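Local coordinates for N-acetylglucosamine-specific lectin (Saxidomus purpuratus, PDB 6M5M), which binds N-acetylglucosamine and N-acetylgalactosamine as a C-type lectin, with calcium ions bound in its carbohydrate-recognition domain, at residues B[124-129]-B[136-141]. Numbering follows the deposited sequence.
With CA (calcium ion), chain H; NAG (2-acetamido-2-deoxy-beta-D-glucopyranose), chain G.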
ATOM      1  N   GLY B 124      15.690  14.977   1.865  1.00 32.52           N
ATOM      2  CA  GLY B 124      15.360  15.745   0.653  1.00 37.04           C
ATOM      3  C   GLY B 124      14.272  15.110  -0.161  1.00 31.27           C
ATOM      4  O   GLY B 124      13.337  14.531   0.407  1.00 30.39           O
ATOM      5  N   CYS B 125      14.375  15.276  -1.484  1.00 35.64           N
ATOM      6  CA  CYS B 125      13.313  14.982  -2.461  1.00 33.63           C
ATOM      7  C   CYS B 125      13.789  13.880  -3.407  1.00 29.01           C
ATOM      8  O   CYS B 125      14.978  13.847  -3.706  1.00 32.57           O
ATOM      9  CB  CYS B 125      12.962  16.268  -3.195  1.00 35.25           C
ATOM     10  SG  CYS B 125      12.055  17.371  -2.080  1.00 42.57           S
ATOM     11  N   LEU B 126      12.864  13.027  -3.862  1.00 29.53           N
ATOM     12  CA  LEU B 126      13.225  11.857  -4.661  1.00 25.02           C
ATOM     13  C   LEU B 126      13.099  12.204  -6.150  1.00 29.34           C
ATOM     14  O   LEU B 126      12.223  13.007  -6.532  1.00 32.52           O
ATOM     15  CB  LEU B 126      12.387  10.628  -4.328  1.00 27.72           C
ATOM     16  CG  LEU B 126      12.847   9.812  -3.118  1.00 27.63           C
ATOM     17  CD1 LEU B 126      12.455  10.543  -1.865  1.00 27.68           C
ATOM     18  CD2 LEU B 126      12.198   8.439  -3.194  1.00 28.86           C
ATOM     19  N   ASP B 127      14.007  11.622  -6.886  1.00 32.02           N
ATOM     20  CA  ASP B 127      13.997  11.475  -8.356  1.00 31.14           C
ATOM     21  C   ASP B 127      14.299  10.026  -8.723  1.00 32.31           C
ATOM     22  O   ASP B 127      14.822   9.256  -7.863  1.00 34.92           O
ATOM     23  CB  ASP B 127      14.968  12.455  -9.017  1.00 28.85           C
ATOM     24  CG  ASP B 127      16.420  12.535  -8.580  1.00 30.28           C
ATOM     25  OD1 ASP B 127      16.981  11.522  -8.040  1.00 31.05           O
ATOM     26  OD2 ASP B 127      17.020  13.633  -8.822  1.00 28.85           O
ATOM     27  N   TYR B 128      14.013   9.693  -9.978  1.00 32.52           N
ATOM     28  CA  TYR B 128      14.714   8.624 -10.720  1.00 32.36           C
ATOM     29  C   TYR B 128      16.014   9.235 -11.212  1.00 31.95           C
ATOM     30  O   TYR B 128      15.951  10.349 -11.784  1.00 29.73           O
ATOM     31  CB  TYR B 128      13.858   8.051 -11.852  1.00 33.07           C
ATOM     32  CG  TYR B 128      12.870   6.991 -11.410  1.00 31.42           C
ATOM     33  CD1 TYR B 128      11.608   7.321 -10.911  1.00 35.88           C
ATOM     34  CD2 TYR B 128      13.225   5.644 -11.468  1.00 32.17           C
ATOM     35  CE1 TYR B 128      10.719   6.325 -10.500  1.00 34.41           C
ATOM     36  CE2 TYR B 128      12.345   4.641 -11.093  1.00 30.24           C
ATOM     37  CZ  TYR B 128      11.111   4.990 -10.533  1.00 32.84           C
ATOM     38  OH  TYR B 128      10.240   4.006 -10.148  1.00 30.49           O
ATOM     39  N   LEU B 129      17.131   8.547 -10.924  1.00 32.74           N
ATOM     40  CA  LEU B 129      18.527   8.934 -11.256  1.00 32.30           C
ATOM     41  C   LEU B 129      19.196   7.865 -12.123  1.00 31.73           C
ATOM     42  O   LEU B 129      19.002   6.658 -11.874  1.00 34.92           O
ATOM     43  CB  LEU B 129      19.302   9.130  -9.934  1.00 28.27           C
ATOM     44  CG  LEU B 129      20.771   9.510 -10.074  1.00 31.93           C
ATOM     45  CD1 LEU B 129      20.964  10.909 -10.610  1.00 30.39           C
ATOM     46  CD2 LEU B 129      21.525   9.315  -8.748  1.00 33.37           C
ATOM     47  N   TRP B 136      18.725   4.179 -13.305  1.00 33.75           N
ATOM     48  CA  TRP B 136      17.300   4.601 -13.343  1.00 34.63           C
ATOM     49  C   TRP B 136      16.569   3.979 -12.136  1.00 37.24           C
ATOM     50  O   TRP B 136      15.608   3.167 -12.294  1.00 36.62           O
ATOM     51  CB  TRP B 136      16.670   4.247 -14.698  1.00 37.22           C
ATOM     52  CG  TRP B 136      17.110   5.147 -15.805  1.00 33.37           C
ATOM     53  CD1 TRP B 136      17.717   4.777 -16.964  1.00 39.43           C
ATOM     54  CD2 TRP B 136      17.048   6.578 -15.821  1.00 32.64           C
ATOM     55  NE1 TRP B 136      18.016   5.878 -17.706  1.00 39.18           N
ATOM     56  CE2 TRP B 136      17.601   6.997 -17.050  1.00 36.21           C
ATOM     57  CE3 TRP B 136      16.562   7.546 -14.948  1.00 33.00           C
ATOM     58  CZ2 TRP B 136      17.687   8.331 -17.408  1.00 36.42           C
ATOM     59  CZ3 TRP B 136      16.641   8.876 -15.299  1.00 36.77           C
ATOM     60  CH2 TRP B 136      17.212   9.261 -16.512  1.00 36.61           C
ATOM     61  N   GLN B 137      16.975   4.429 -10.950  1.00 35.68           N
ATOM     62  CA  GLN B 137      16.459   4.002  -9.626  1.00 36.32           C
ATOM     63  C   GLN B 137      16.368   5.237  -8.715  1.00 34.91           C
ATOM     64  O   GLN B 137      16.815   6.335  -9.083  1.00 32.06           O
ATOM     65  CB  GLN B 137      17.340   2.880  -9.068  1.00 36.04           C
ATOM     66  CG  GLN B 137      17.374   1.665  -9.982  1.00 35.90           C
ATOM     67  CD  GLN B 137      18.486   0.705  -9.654  1.00 41.66           C
ATOM     68  OE1 GLN B 137      19.659   0.968  -9.912  1.00 43.90           O
ATOM     69  NE2 GLN B 137      18.113  -0.422  -9.067  1.00 43.14           N
ATOM     70  N   TRP B 138      15.768   5.085  -7.551  1.00 29.32           N
ATOM     71  CA  TRP B 138      15.416   6.259  -6.724  1.00 33.34           C
ATOM     72  C   TRP B 138      16.685   6.772  -6.052  1.00 34.20           C
ATOM     73  O   TRP B 138      17.552   5.952  -5.633  1.00 30.00           O
ATOM     74  CB  TRP B 138      14.360   5.981  -5.691  1.00 30.77           C
ATOM     75  CG  TRP B 138      13.052   5.419  -6.141  1.00 32.39           C
ATOM     76  CD1 TRP B 138      12.537   5.281  -7.402  1.00 34.96           C
ATOM     77  CD2 TRP B 138      12.072   4.896  -5.239  1.00 34.55           C
ATOM     78  NE1 TRP B 138      11.306   4.674  -7.338  1.00 32.49           N
ATOM     79  CE2 TRP B 138      10.967   4.496  -6.018  1.00 35.37           C
ATOM     80  CE3 TRP B 138      12.033   4.773  -3.844  1.00 34.31           C
ATOM     81  CZ2 TRP B 138       9.849   3.916  -5.425  1.00 37.34           C
ATOM     82  CZ3 TRP B 138      10.917   4.219  -3.264  1.00 35.94           C
ATOM     83  CH2 TRP B 138       9.848   3.805  -4.043  1.00 35.66           C
ATOM     84  N   ASN B 139      16.745   8.078  -5.937  1.00 30.98           N
ATOM     85  CA  ASN B 139      17.806   8.803  -5.191  1.00 30.75           C
ATOM     86  C   ASN B 139      17.131   9.955  -4.449  1.00 31.30           C
ATOM     87  O   ASN B 139      16.123  10.465  -4.962  1.00 29.93           O
ATOM     88  CB  ASN B 139      18.838   9.311  -6.190  1.00 32.66           C
ATOM     89  CG  ASN B 139      19.645  10.435  -5.617  1.00 35.50           C
ATOM     90  OD1 ASN B 139      20.518  10.157  -4.807  1.00 30.31           O
ATOM     91  ND2 ASN B 139      19.377  11.660  -6.067  1.00 31.34           N
ATOM     92  N   ASP B 140      17.709  10.438  -3.350  1.00 28.25           N
ATOM     93  CA  ASP B 140      17.201  11.602  -2.605  1.00 29.24           C
ATOM     94  C   ASP B 140      18.164  12.763  -2.816  1.00 30.02           C
ATOM     95  O   ASP B 140      19.375  12.583  -2.658  1.00 28.53           O
ATOM     96  CB  ASP B 140      17.031  11.286  -1.109  1.00 29.61           C
ATOM     97  CG  ASP B 140      18.203  10.630  -0.391  1.00 32.01           C
ATOM     98  OD1 ASP B 140      19.108  10.014  -1.030  1.00 29.59           O
ATOM     99  OD2 ASP B 140      18.226  10.759   0.831  1.00 32.98           O
ATOM    100  N   HIS B 141      17.648  13.933  -3.136  1.00 26.96           N
ATOM    101  CA  HIS B 141      18.493  15.127  -3.339  1.00 26.11           C
ATOM    102  C   HIS B 141      18.209  16.106  -2.218  1.00 30.20           C
ATOM    103  O   HIS B 141      17.016  16.338  -1.901  1.00 31.13           O
ATOM    104  CB  HIS B 141      18.234  15.722  -4.774  1.00 28.18           C
ATOM    105  CG  HIS B 141      19.225  16.769  -5.138  1.00 27.90           C
ATOM    106  ND1 HIS B 141      20.570  16.472  -5.375  1.00 31.61           N
ATOM    107  CD2 HIS B 141      19.111  18.101  -5.316  1.00 33.75           C
ATOM    108  CE1 HIS B 141      21.227  17.595  -5.653  1.00 33.16           C
ATOM    109  NE2 HIS B 141      20.346  18.589  -5.615  1.00 33.42           N
TER
HETATM  110 CA    CA H 203      21.134  11.441  -2.793  1.00 73.87          CA
HETATM  111  C1  NAG G 202      23.512  13.508  -8.385  1.00 40.99           C
HETATM  112  C2  NAG G 202      22.108  13.625  -7.868  1.00 27.93           C
HETATM  113  C3  NAG G 202      22.606  13.659  -6.387  1.00 32.16           C
HETATM  114  C4  NAG G 202      23.390  12.410  -6.104  1.00 33.97           C
HETATM  115  C5  NAG G 202      24.457  12.186  -7.136  1.00 34.66           C
HETATM  116  C6  NAG G 202      25.257  10.923  -6.899  1.00 26.55           C
HETATM  117  C7  NAG G 202      20.032  14.697  -8.345  1.00 27.80           C
HETATM  118  C8  NAG G 202      19.411  16.004  -8.585  1.00 30.14           C
HETATM  119  N2  NAG G 202      21.345  14.766  -8.249  1.00 30.70           N
HETATM  120  O1  NAG G 202      24.278  14.289  -9.237  1.00 36.54           O
HETATM  121  O3  NAG G 202      21.620  13.668  -5.456  1.00 34.68           O
HETATM  122  O4  NAG G 202      24.074  12.552  -4.859  1.00 32.66           O
HETATM  123  O5  NAG G 202      23.824  12.177  -8.431  1.00 30.92           O
HETATM  124  O6  NAG G 202      24.389   9.796  -6.743  1.00 28.54           O
HETATM  125  O7  NAG G 202      19.385  13.631  -8.224  1.00 31.14           O
HETATM  126  O   HOH W   1      22.729  13.190  -2.295  1.00 38.23           O
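Trp138 turns the edge of its five-membered ring onto one face of the Tyr128 ring. The planes stand at 87°, a T-shaped pair, and CD1 of Trp138 lies 3.5 Å from CZ of Tyr128. The edge of the Tyr128 ring meets the backbone carbonyl of Trp136. In the plane of its indole, Trp138 NE1 donates to Tyr128 OH at 3.1 Å. That hydroxyl is also hydrogen-bonded to Asp72, and the two partners together hold it. Leu126 CD2 meets the Trp138 indole at a slant, 3.7 Å from CE3.

The other face of the hairpin carries the sugar site. Asp127 and Asn139 lie side by side, carboxylate and amide nearly coplanar. Asn139 ND2 donates to Asp127 OD1 at 3.1 Å, on the syn side but tilted somewhat out of the carboxylate plane. With CG anti to the backbone N (chi1 160°), Asn139 sends OD1 to the calcium ion at 2.5 Å, while ND2 also donates to O3 of the sugar. The calcium should polarise this amide and strengthen its N-H groups as donors. Asp140 O binds the same ion at 2.1 Å, and Asp120 adds a ligand. A water on the ion also hydrogen-bonds to the sugar O4. The His141 ring has the sugar methyl C8 over one face and O3 at its edge, 3.0 Å from ND1. Leu129 CD2 lies beside the sugar at O6.

Backbone bonds pair Cys125 with His141 and Asp127 with Asn139. The N-H groups of Trp136 and Gln137 both reach Leu129 O, the first only weakly, making a G1 beta bulge. The whole is an antiparallel hairpin bearing the sugar and calcium site of the C-type lectin domain.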